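Local coordinates for BH2331 protein (Bacillus halodurans, PDB 1VL5), which probably acts as an S-adenosylmethionine-dependent methyltransferase, its substrate not established, at residues Q31-K36 with Q135-D140; H50-F55 with V62-L67. All coordinates share one frame; numbering follows the deposited sequence.

Interaction 1. Residues Q31-K36 with Q135-D140; sequences QIAALK and QLLLVD
Gln135, on strand 134-142, reaches across to the last turn of helix 26-33 and hands its amide N-H to the carbonyl of Ala33. The bond is short and practically straight, with Gln135 NE2 at 2.9 Å from Ala33 O and an N-H...O angle of 179°. The donor lies in the carbonyl plane, on a lone pair, and the oxygen sits almost exactly in the plane of the Gln135 amide. Gln135 CG takes the crowded place between backbone N and carbonyl carbon (chi1 55°), and from there the chain runs extended, carrying the amide to the helix end. The oxygen of the same amide is held too: Gln135 OE1 accepts from Lys248 NZ, which also bonds Ile32 O. Two residues along the strand, Leu137 spreads its fork beneath the same turn: CD1 packs on Ala33 CB at 3.7 Å, while CD2 lies 4.3 Å from Ile32 CG2. A leucine in place of Gln135 would probably leave Ala33 O without this donor and Lys248 without one of its acceptors. Helix 26-33 thus ends over the sheet with two of its terminal carbonyls satisfied by side chains, beside the apolar contacts of Leu137; the lysine charge probably polarises the glutamine amide and strengthens its N-H as a donor.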
loop_
_atom_site.group_PDB
_atom_site.type_symbol
_atom_site.label_atom_id
_atom_site.label_comp_id
_atom_site.label_asym_id
_atom_site.label_seq_id
_atom_site.Cartn_x
_atom_site.Cartn_y
_atom_site.Cartn_z
ATOM N N GLN A 31 8.553 4.473 -12.904
ATOM C CA GLN A 31 8.705 5.734 -13.652
ATOM C C GLN A 31 8.855 6.913 -12.705
ATOM O O GLN A 31 9.760 7.721 -12.861
ATOM C CB GLN A 31 7.485 5.922 -14.553
ATOM C CG GLN A 31 7.488 7.092 -15.490
ATOM C CD GLN A 31 6.096 7.290 -16.162
ATOM O OE1 GLN A 31 5.060 7.428 -15.487
ATOM N NE2 GLN A 31 6.085 7.285 -17.506
ATOM N N ILE A 32 7.945 7.024 -11.740
ATOM C CA ILE A 32 7.945 8.134 -10.763
ATOM C C ILE A 32 9.220 8.110 -9.913
ATOM O O ILE A 32 9.737 9.156 -9.546
ATOM C CB ILE A 32 6.668 8.092 -9.853
ATOM C CG1 ILE A 32 5.352 8.244 -10.681
ATOM C CG2 ILE A 32 6.703 9.124 -8.796
ATOM C CD1 ILE A 32 5.435 9.302 -11.754
ATOM N N ALA A 33 9.751 6.912 -9.661
ATOM C CA ALA A 33 10.966 6.761 -8.841
ATOM C C ALA A 33 12.153 7.519 -9.408
ATOM O O ALA A 33 12.949 8.104 -8.685
ATOM C CB ALA A 33 11.307 5.265 -8.673
ATOM N N ALA A 34 12.281 7.487 -10.729
ATOM C CA ALA A 34 13.306 8.238 -11.419
ATOM C C ALA A 34 14.693 7.717 -10.989
ATOM O O ALA A 34 15.568 8.463 -10.621
ATOM C CB ALA A 34 13.162 9.726 -11.170
ATOM N N LEU A 35 14.871 6.409 -11.082
ATOM C CA LEU A 35 16.051 5.742 -10.524
ATOM C C LEU A 35 17.303 6.134 -11.216
ATOM O O LEU A 35 17.304 6.335 -12.435
ATOM C CB LEU A 35 15.902 4.243 -10.634
ATOM C CG LEU A 35 14.748 3.592 -9.925
ATOM C CD1 LEU A 35 14.798 2.114 -10.311
ATOM C CD2 LEU A 35 14.857 3.808 -8.418
ATOM N N LYS A 36 18.387 6.171 -10.454
ATOM C CA LYS A 36 19.723 6.519 -10.960
ATOM C C LYS A 36 20.702 5.331 -11.061
ATOM O O LYS A 36 21.727 5.474 -11.701
ATOM C CB LYS A 36 20.365 7.582 -10.079
ATOM C CG LYS A 36 19.553 8.864 -9.903
ATOM N N GLN A 135 14.196 9.484 -0.929
ATOM C CA GLN A 135 12.764 9.597 -1.172
ATOM C C GLN A 135 11.952 8.432 -0.599
ATOM O O GLN A 135 12.416 7.316 -0.537
ATOM C CB GLN A 135 12.486 9.732 -2.674
ATOM C CG GLN A 135 13.104 8.570 -3.512
ATOM C CD GLN A 135 12.682 8.576 -4.982
ATOM O OE1 GLN A 135 11.519 8.819 -5.308
ATOM N NE2 GLN A 135 13.620 8.266 -5.876
ATOM N N LEU A 136 10.725 8.741 -0.194
ATOM C CA LEU A 136 9.733 7.745 0.173
ATOM C C LEU A 136 8.757 7.643 -0.987
ATOM O O LEU A 136 8.225 8.635 -1.427
ATOM C CB LEU A 136 8.980 8.171 1.434
ATOM C CG LEU A 136 7.740 7.353 1.773
ATOM C CD1 LEU A 136 8.034 5.925 2.133
ATOM C CD2 LEU A 136 6.996 8.094 2.933
ATOM N N LEU A 137 8.505 6.412 -1.417
ATOM C CA LEU A 137 7.523 6.086 -2.413
ATOM C C LEU A 137 6.465 5.228 -1.736
ATOM O O LEU A 137 6.701 4.071 -1.425
ATOM C CB LEU A 137 8.226 5.346 -3.570
ATOM C CG LEU A 137 9.171 6.243 -4.408
ATOM C CD1 LEU A 137 10.221 5.421 -5.145
ATOM C CD2 LEU A 137 8.455 7.125 -5.405
ATOM N N LEU A 138 5.265 5.782 -1.562
ATOM C CA LEU A 138 4.202 5.126 -0.826
ATOM C C LEU A 138 2.967 4.981 -1.671
ATOM O O LEU A 138 2.505 5.958 -2.267
ATOM C CB LEU A 138 3.893 5.956 0.411
ATOM C CG LEU A 138 2.780 5.587 1.401
ATOM C CD1 LEU A 138 2.990 4.246 2.024
ATOM C CD2 LEU A 138 2.724 6.649 2.486
ATOM N N VAL A 139 2.449 3.747 -1.735
ATOM C CA VAL A 139 1.308 3.377 -2.554
ATOM C C VAL A 139 0.323 2.647 -1.644
ATOM O O VAL A 139 0.719 1.758 -0.875
ATOM C CB VAL A 139 1.680 2.454 -3.742
ATOM C CG1 VAL A 139 0.405 1.904 -4.405
ATOM C CG2 VAL A 139 2.478 3.192 -4.774
ATOM N N ASP A 140 -0.930 3.098 -1.662
ATOM C CA ASP A 140 -1.967 2.478 -0.892
ATOM C C ASP A 140 -3.326 2.908 -1.389
ATOM O O ASP A 140 -3.479 3.906 -2.075
ATOM C CB ASP A 140 -1.828 2.855 0.603
ATOM C CG ASP A 140 -2.309 1.730 1.553
ATOM O OD1 ASP A 140 -2.528 0.594 1.088
ATOM O OD2 ASP A 140 -2.496 2.024 2.746
#

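Interaction 2. Residues H50-F55 with V62-L67; sequences HVANAF and VVAFDL
Phe55 meets Val62 through its stem and not its ring: Phe55 CB lies 4.5 Å from Val62 CG2, and neither ring face is laid against strand 61-66. With chi1 at -89° the ring swings off toward Leu29 and Met30 of helix 26-33 and Thr108 of strand 104-110. The other flat groups likewise find partners beyond this pairing. Phe65 stacks edge-to-face with Phe99, and the Asp66 carboxylate is held at both oxygens: OD1 takes Leu67 N at 2.7 Å on its anti lone pair, and OD2 takes Gly47 N. What joins helix to strand is aliphatic. Val62 CG1, anti to the backbone N (chi1 -176°), sits 3.7 Å from Ala52 CB, and Ala52 CB also meets Ala64 CB at 4.2 Å. The helix segment runs antiparallel to the strand (177°), their axes 8.8 Å apart at closest, within the beta-alpha-beta unit of strand 40-44, helix 50-55 and strand 61-66. Ala52 fits the alanine of a GxGxxA pattern with Gly47 and Gly49, consistent with a Rossmann-type cofactor loop. No hydrogen bond crosses between the segments, so apolar packing alone joins them directly, while Asp66 ties the strand's end to the glycine-rich loop.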
loop_
_atom_site.group_PDB
_atom_site.type_symbol
_atom_site.label_atom_id
_atom_site.label_comp_id
_atom_site.label_asym_id
_atom_site.label_seq_id
_atom_site.Cartn_x
_atom_site.Cartn_y
_atom_site.Cartn_z
ATOM N N HIS A 50 6.919 -8.165 -4.571
ATOM C CA HIS A 50 6.833 -7.656 -5.955
ATOM C C HIS A 50 7.556 -6.352 -6.170
ATOM O O HIS A 50 7.992 -6.088 -7.274
ATOM C CB HIS A 50 5.382 -7.473 -6.392
ATOM C CG HIS A 50 4.636 -8.757 -6.543
ATOM N ND1 HIS A 50 5.262 -9.983 -6.543
ATOM C CD2 HIS A 50 3.323 -9.005 -6.721
ATOM C CE1 HIS A 50 4.363 -10.934 -6.693
ATOM N NE2 HIS A 50 3.180 -10.367 -6.812
ATOM N N VAL A 51 7.556 -5.476 -5.167
ATOM C CA VAL A 51 8.265 -4.209 -5.334
ATOM C C VAL A 51 9.800 -4.434 -5.373
ATOM O O VAL A 51 10.490 -3.928 -6.262
ATOM C CB VAL A 51 7.811 -3.153 -4.297
ATOM C CG1 VAL A 51 8.570 -1.829 -4.451
ATOM C CG2 VAL A 51 6.330 -2.865 -4.450
ATOM N N ALA A 52 10.340 -5.146 -4.396
ATOM C CA ALA A 52 11.738 -5.460 -4.394
ATOM C C ALA A 52 12.127 -6.120 -5.691
ATOM O O ALA A 52 13.202 -5.848 -6.239
ATOM C CB ALA A 52 12.100 -6.422 -3.206
ATOM N N ASN A 53 11.275 -7.039 -6.156
ATOM C CA ASN A 53 11.510 -7.752 -7.417
ATOM C C ASN A 53 11.680 -6.786 -8.593
ATOM O O ASN A 53 12.599 -6.928 -9.393
ATOM C CB ASN A 53 10.303 -8.619 -7.737
ATOM C CG ASN A 53 10.529 -9.500 -8.932
ATOM O OD1 ASN A 53 11.296 -10.457 -8.867
ATOM N ND2 ASN A 53 9.815 -9.205 -10.027
ATOM N N ALA A 54 10.756 -5.817 -8.665
ATOM C CA ALA A 54 10.782 -4.819 -9.731
ATOM C C ALA A 54 11.983 -3.879 -9.657
ATOM O O ALA A 54 12.517 -3.522 -10.683
ATOM C CB ALA A 54 9.490 -4.017 -9.705
ATOM N N PHE A 55 12.406 -3.490 -8.454
ATOM C CA PHE A 55 13.465 -2.483 -8.276
ATOM C C PHE A 55 14.855 -3.091 -8.452
ATOM O O PHE A 55 15.800 -2.433 -8.967
ATOM C CB PHE A 55 13.342 -1.794 -6.899
ATOM C CG PHE A 55 12.437 -0.569 -6.895
ATOM C CD1 PHE A 55 11.085 -0.686 -7.052
ATOM C CD2 PHE A 55 12.962 0.687 -6.752
ATOM C CE1 PHE A 55 10.258 0.426 -7.066
ATOM C CE2 PHE A 55 12.150 1.786 -6.725
ATOM C CZ PHE A 55 10.790 1.658 -6.901
ATOM N N VAL A 62 18.755 -4.077 -2.557
ATOM C CA VAL A 62 17.409 -3.983 -1.960
ATOM C C VAL A 62 17.357 -4.783 -0.646
ATOM O O VAL A 62 17.834 -5.918 -0.575
ATOM C CB VAL A 62 16.292 -4.503 -2.892
ATOM C CG1 VAL A 62 14.908 -4.288 -2.251
ATOM C CG2 VAL A 62 16.356 -3.841 -4.311
ATOM N N VAL A 63 16.759 -4.185 0.387
ATOM C CA VAL A 63 16.430 -4.902 1.582
ATOM C C VAL A 63 14.948 -5.120 1.547
ATOM O O VAL A 63 14.190 -4.171 1.581
ATOM C CB VAL A 63 16.851 -4.151 2.860
ATOM C CG1 VAL A 63 16.379 -4.862 4.091
ATOM C CG2 VAL A 63 18.377 -3.973 2.889
ATOM N N ALA A 64 14.528 -6.382 1.488
ATOM C CA ALA A 64 13.111 -6.756 1.554
ATOM C C ALA A 64 12.780 -7.055 2.998
ATOM O O ALA A 64 13.323 -8.000 3.605
ATOM C CB ALA A 64 12.873 -7.990 0.642
ATOM N N PHE A 65 11.866 -6.263 3.554
ATOM C CA PHE A 65 11.646 -6.206 4.991
ATOM C C PHE A 65 10.198 -6.564 5.341
ATOM O O PHE A 65 9.245 -5.949 4.808
ATOM C CB PHE A 65 11.951 -4.758 5.379
ATOM C CG PHE A 65 11.810 -4.434 6.825
ATOM C CD1 PHE A 65 12.712 -4.948 7.772
ATOM C CD2 PHE A 65 10.841 -3.541 7.249
ATOM C CE1 PHE A 65 12.615 -4.600 9.103
ATOM C CE2 PHE A 65 10.751 -3.197 8.576
ATOM C CZ PHE A 65 11.663 -3.762 9.509
ATOM N N ASP A 66 10.006 -7.498 6.265
ATOM C CA ASP A 66 8.657 -7.801 6.719
ATOM C C ASP A 66 8.690 -8.475 8.087
ATOM O O ASP A 66 9.759 -8.789 8.631
ATOM C CB ASP A 66 7.865 -8.643 5.715
ATOM C CG ASP A 66 6.397 -8.237 5.609
ATOM O OD1 ASP A 66 5.770 -7.951 6.675
ATOM O OD2 ASP A 66 5.864 -8.204 4.463
ATOM N N LEU A 67 7.504 -8.678 8.626
ATOM C CA LEU A 67 7.340 -9.025 10.031
ATOM C C LEU A 67 7.767 -10.437 10.400
ATOM O O LEU A 67 8.208 -10.634 11.510
ATOM C CB LEU A 67 5.897 -8.858 10.435
ATOM C CG LEU A 67 5.410 -7.468 10.740
ATOM C CD1 LEU A 67 3.898 -7.497 10.745
ATOM C CD2 LEU A 67 5.940 -6.949 12.067
#

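Interactions 1 and 2 have centres about 13 Å apart and lie over the same sheet, where helices 26-33 and 50-55 pack side by side. They touch through the Phe55 ring, whose far edge meets three residues of interaction 1: CE2 is 3.8 Å from Leu35 CD2, and CZ approaches both Ala33 CB and Leu137 CD1. Along the chain, both segments of interaction 2 fall between 31-36 and 135-140. The short-range pair joins the helix and second strand of a beta-alpha-beta unit, whereas the long-range pair brings the helix preceding it onto strand 134-142, two strands beyond 40-44 in the sheet. Together they place two helices on one face of the sheet, consistent with a Rossmann-like methyltransferase fold.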